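Local coordinates for peroxinectin A (Dictyostelium discoideum, PDB 6ERC), which uses hydrogen peroxide at a haem centre to oxidise phenolic donors, and also iodide and thiocyanate, at residues A[265-270]-A[276-281]; A[394-399]-A[405-410]. All blocks are in the same frame, centred on the assembly; numbering follows the deposited sequence.

Interaction 1: A[265-270]-A[276-281]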
# COMPACT_ATOMS: atom_id res chain seq x y z
N ILE A 265 -6.85 11.19 -8.73
CA ILE A 265 -7.73 10.53 -7.77
C ILE A 265 -7.10 10.55 -6.38
O ILE A 265 -7.80 10.70 -5.37
CB ILE A 265 -8.03 9.09 -8.23
CG1 ILE A 265 -8.96 9.11 -9.45
CG2 ILE A 265 -8.67 8.27 -7.09
CD1 ILE A 265 -9.10 7.78 -10.14
N THR A 266 -5.78 10.41 -6.30
CA THR A 266 -5.11 10.40 -5.01
C THR A 266 -5.25 11.75 -4.31
O THR A 266 -5.64 11.81 -3.14
CB THR A 266 -3.64 10.03 -5.19
OG1 THR A 266 -3.54 8.73 -5.77
CG2 THR A 266 -2.90 10.05 -3.85
N TYR A 267 -4.95 12.84 -5.01
CA TYR A 267 -4.86 14.15 -4.38
C TYR A 267 -6.15 14.95 -4.43
O TYR A 267 -6.26 15.96 -3.72
CB TYR A 267 -3.74 14.96 -5.02
CG TYR A 267 -2.36 14.53 -4.59
CD1 TYR A 267 -1.86 13.28 -4.95
CD2 TYR A 267 -1.55 15.36 -3.83
CE1 TYR A 267 -0.60 12.88 -4.56
CE2 TYR A 267 -0.29 14.97 -3.44
CZ TYR A 267 0.18 13.73 -3.81
OH TYR A 267 1.44 13.33 -3.42
N ASP A 268 -7.13 14.55 -5.24
CA ASP A 268 -8.42 15.22 -5.26
C ASP A 268 -9.50 14.45 -4.51
O ASP A 268 -10.45 15.06 -4.02
CB ASP A 268 -8.89 15.45 -6.70
CG ASP A 268 -8.17 16.61 -7.38
OD1 ASP A 268 -7.28 17.22 -6.75
OD2 ASP A 268 -8.50 16.91 -8.55
N GLU A 269 -9.37 13.13 -4.41
CA GLU A 269 -10.36 12.29 -3.75
C GLU A 269 -9.81 11.57 -2.53
O GLU A 269 -10.38 11.70 -1.44
CB GLU A 269 -10.94 11.28 -4.75
CG GLU A 269 -11.81 11.89 -5.82
CD GLU A 269 -12.38 10.86 -6.78
OE1 GLU A 269 -11.64 10.41 -7.68
OE2 GLU A 269 -13.56 10.49 -6.62
N TYR A 270 -8.72 10.82 -2.68
CA TYR A 270 -8.26 9.95 -1.60
C TYR A 270 -7.77 10.76 -0.41
O TYR A 270 -8.24 10.58 0.72
CB TYR A 270 -7.16 9.02 -2.11
CG TYR A 270 -6.67 8.04 -1.06
CD1 TYR A 270 -7.38 6.89 -0.78
CD2 TYR A 270 -5.50 8.28 -0.36
CE1 TYR A 270 -6.94 6.00 0.18
CE2 TYR A 270 -5.05 7.40 0.61
CZ TYR A 270 -5.78 6.26 0.87
OH TYR A 270 -5.34 5.37 1.82
N GLY A 276 -9.07 14.97 5.47
CA GLY A 276 -10.10 15.99 5.50
C GLY A 276 -9.97 17.04 4.41
O GLY A 276 -10.99 17.57 3.95
N SER A 277 -8.75 17.35 4.00
CA SER A 277 -8.51 18.25 2.88
C SER A 277 -7.06 18.05 2.44
O SER A 277 -6.38 17.12 2.88
CB SER A 277 -8.79 19.70 3.26
OG SER A 277 -7.83 20.18 4.18
N PHE A 278 -6.59 18.93 1.55
CA PHE A 278 -5.19 18.95 1.16
C PHE A 278 -4.90 20.23 0.40
O PHE A 278 -5.69 20.62 -0.46
CB PHE A 278 -4.83 17.72 0.32
CG PHE A 278 -3.37 17.39 0.33
CD1 PHE A 278 -2.80 16.75 1.41
CD2 PHE A 278 -2.56 17.72 -0.75
CE1 PHE A 278 -1.45 16.44 1.43
CE2 PHE A 278 -1.21 17.41 -0.74
CZ PHE A 278 -0.65 16.77 0.35
N PRO A 279 -3.78 20.91 0.67
CA PRO A 279 -3.51 22.17 -0.02
C PRO A 279 -3.35 21.97 -1.52
O PRO A 279 -3.09 20.86 -2.01
CB PRO A 279 -2.21 22.66 0.62
CG PRO A 279 -1.56 21.42 1.13
CD PRO A 279 -2.69 20.55 1.59
N SER A 280 -3.50 23.07 -2.25
CA SER A 280 -3.38 23.04 -3.69
C SER A 280 -1.92 23.04 -4.12
O SER A 280 -1.05 23.57 -3.43
CB SER A 280 -4.12 24.23 -4.30
OG SER A 280 -3.83 25.41 -3.57
N TYR A 281 -1.66 22.43 -5.28
CA TYR A 281 -0.31 22.34 -5.82
C TYR A 281 0.32 23.73 -5.93
O TYR A 281 -0.35 24.70 -6.30
CB TYR A 281 -0.36 21.66 -7.19
CG TYR A 281 0.98 21.38 -7.84
CD1 TYR A 281 1.94 20.61 -7.20
CD2 TYR A 281 1.27 21.86 -9.11
CE1 TYR A 281 3.16 20.34 -7.80
CE2 TYR A 281 2.48 21.60 -9.72
CZ TYR A 281 3.42 20.83 -9.06
OH TYR A 281 4.63 20.57 -9.66
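Y267, on the last turns of helix 247-275, meets F278 just after the chain leaves that helix, and this single aromatic pair carries the contact. Along the helix, I265 comes first: its carbonyl O accepts from both E269 N at 3.0 Å and Y270 N at 2.8 Å, and the second of these bonds, five residues on, belongs to a wider, pi-type turn. Y267 then sends its ring toward the loop: with CG beside the backbone N (chi1 -76°), the ring swings out from the helix flank until CD2 lies 3.7 Å from F278 CE2, while Y267 CE2 is 3.8 Å from the same F278 atom. The stack is an offset edge-to-face one, the edge of the tyrosine turned to the phenylalanine face, with planes at 86° and ring centroids 5.5 Å apart. Further out, Y267 OH is hydrogen-bonded to F462 O and to T465 OG1 of helix 452-467, and W472 meets the Y267 ring edge-to-face. Past it, Y270 touches the haem. Between the two segments the chemistry is wholly apolar, worth only 99 Å² of buried surface; the hydroxyl's hold on helix 452-467 probably sets the tyrosine's direction, with F278 adding an aromatic contact.

Interaction 2: A[394-399]-A[405-410]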
# COMPACT_ATOMS: atom_id res chain seq x y z
N PRO A 394 10.33 4.66 19.62
CA PRO A 394 9.09 4.50 20.38
C PRO A 394 8.10 5.64 20.13
O PRO A 394 8.45 6.71 19.64
CB PRO A 394 9.56 4.50 21.84
CG PRO A 394 10.98 4.07 21.77
CD PRO A 394 11.51 4.62 20.49
N TYR A 395 6.84 5.37 20.49
CA TYR A 395 5.75 6.31 20.25
C TYR A 395 6.12 7.73 20.69
O TYR A 395 6.06 8.67 19.90
CB TYR A 395 4.49 5.81 20.96
CG TYR A 395 3.30 6.74 20.89
CD1 TYR A 395 2.70 7.04 19.67
CD2 TYR A 395 2.76 7.29 22.05
CE1 TYR A 395 1.60 7.88 19.61
CE2 TYR A 395 1.67 8.13 21.99
CZ TYR A 395 1.09 8.42 20.78
OH TYR A 395 -0.01 9.26 20.73
N ASN A 396 6.49 7.89 21.96
CA ASN A 396 6.78 9.23 22.46
C ASN A 396 8.05 9.81 21.85
O ASN A 396 8.16 11.03 21.69
CB ASN A 396 6.89 9.22 23.99
CG ASN A 396 5.68 9.86 24.67
OD1 ASN A 396 4.92 10.60 24.05
ND2 ASN A 396 5.51 9.58 25.96
N SER A 397 9.03 8.97 21.51
CA SER A 397 10.23 9.47 20.85
C SER A 397 9.91 9.99 19.46
O SER A 397 10.42 11.04 19.05
CB SER A 397 11.29 8.37 20.78
OG SER A 397 12.47 8.85 20.16
N LEU A 398 9.06 9.28 18.72
CA LEU A 398 8.68 9.73 17.38
C LEU A 398 7.99 11.08 17.44
O LEU A 398 8.32 12.00 16.68
CB LEU A 398 7.78 8.69 16.72
CG LEU A 398 7.26 9.03 15.32
CD1 LEU A 398 8.41 9.23 14.35
CD2 LEU A 398 6.33 7.93 14.83
N ARG A 399 7.02 11.23 18.35
CA ARG A 399 6.31 12.50 18.48
C ARG A 399 7.27 13.65 18.72
O ARG A 399 7.18 14.70 18.06
CB ARG A 399 5.28 12.41 19.61
CG ARG A 399 4.07 11.55 19.27
CD ARG A 399 3.07 11.49 20.43
NE ARG A 399 2.53 12.81 20.77
CZ ARG A 399 1.50 13.38 20.15
NH1 ARG A 399 0.89 12.78 19.14
NH2 ARG A 399 1.09 14.58 20.53
N ARG A 405 4.13 17.17 21.06
CA ARG A 405 4.32 17.01 22.49
C ARG A 405 4.17 15.54 22.88
O ARG A 405 3.24 14.87 22.42
CB ARG A 405 3.31 17.85 23.27
CG ARG A 405 3.68 19.33 23.39
CD ARG A 405 2.72 20.06 24.31
NE ARG A 405 3.32 21.27 24.87
CZ ARG A 405 4.17 21.29 25.90
NH1 ARG A 405 4.54 20.15 26.48
NH2 ARG A 405 4.66 22.44 26.34
N PRO A 406 5.05 15.01 23.73
CA PRO A 406 4.90 13.62 24.16
C PRO A 406 3.77 13.46 25.16
O PRO A 406 3.43 14.38 25.89
CB PRO A 406 6.26 13.30 24.79
CG PRO A 406 6.74 14.61 25.31
CD PRO A 406 6.22 15.65 24.35
N VAL A 407 3.19 12.26 25.18
CA VAL A 407 2.12 11.96 26.12
C VAL A 407 2.71 11.73 27.50
O VAL A 407 3.86 11.32 27.65
CB VAL A 407 1.29 10.74 25.66
CG1 VAL A 407 0.63 11.02 24.32
CG2 VAL A 407 2.16 9.49 25.60
N GLN A 408 1.91 12.01 28.53
CA GLN A 408 2.31 11.77 29.90
C GLN A 408 1.63 10.58 30.54
O GLN A 408 2.26 9.89 31.35
CB GLN A 408 2.04 13.02 30.76
CG GLN A 408 2.94 14.20 30.43
CD GLN A 408 2.83 15.32 31.45
OE1 GLN A 408 1.83 15.44 32.16
NE2 GLN A 408 3.87 16.15 31.54
N THR A 409 0.38 10.30 30.20
CA THR A 409 -0.33 9.14 30.74
C THR A 409 -1.14 8.49 29.63
O THR A 409 -1.23 9.00 28.51
CB THR A 409 -1.24 9.52 31.91
OG1 THR A 409 -2.02 8.38 32.30
CG2 THR A 409 -2.18 10.66 31.54
N TRP A 410 -1.73 7.34 29.96
CA TRP A 410 -2.46 6.57 28.95
C TRP A 410 -3.66 7.35 28.44
O TRP A 410 -4.00 7.27 27.25
CB TRP A 410 -2.90 5.23 29.54
CG TRP A 410 -1.81 4.49 30.25
CD1 TRP A 410 -1.58 4.48 31.60
CD2 TRP A 410 -0.80 3.66 29.67
NE1 TRP A 410 -0.49 3.69 31.89
CE2 TRP A 410 0.01 3.17 30.72
CE3 TRP A 410 -0.50 3.27 28.36
CZ2 TRP A 410 1.09 2.33 30.50
CZ3 TRP A 410 0.58 2.43 28.14
CH2 TRP A 410 1.36 1.97 29.21
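N396 and V407 are joined by a pair of hydrogen bonds that use both ends of the asparagine amide. N396 OD1 takes V407 N at 2.7 Å, in the carbonyl plane and on a lone pair, while N396 ND2 gives to V407 O at 2.9 Å with the donor tilted 22° from that carbonyl's plane. One flat side chain thus reads the N-H and the C=O of a single residue, and ND2 has a further partner in D431 OD1. A second grip comes from R399, which takes R405 O side-on: R399 NE at 2.7 Å and R399 NH2 at 2.9 Å both point at this one oxygen, which lies in the guanidinium plane. R399 CD lies over one face of the Y395 ring, toward its rim, and the bend at the third torsion (chi3 62°) then turns NE and the guanidinium to R405 O; NH2 is shared with Q452 OE1. The apolar contact is between V407 and Y395: V407 CG1 lies 3.9 Å from Y395 CE2, the two side chains crossing at about a right angle, and the Y395 hydroxyl bonds to E442. V407 CG2, for its part, lies against the N396 amide, 3.4 Å from N396 ND2. A leucine in place of N396 would probably leave V407 N and V407 O without their mates and free this part of the loop to shift. Here the chain comes back after helix 395-401 as an extended, proline-containing segment strapped along the helix by side-chain-to-backbone bonds, within the mainly helical fold of the animal haem peroxidases.

Both contacts join a helix to the chain that follows it, but on different elements: interaction 1 pairs the end of helix 247-275 with its own exit, interaction 2 helix 395-401 with the run toward helix 410-413. Interaction 1 lies nearer the middle of the chain, its centre about 17 Å from that of the chain against about 26 Å for interaction 2; both are partly buried, neither wholly core nor wholly surface. Their chemistry also differs: one aromatic stack in the first, four side-chain-to-backbone hydrogen bonds and three times the buried surface in the second. Their nearest atoms are about 17 Å apart, yet side chains of both reach helix 452-467.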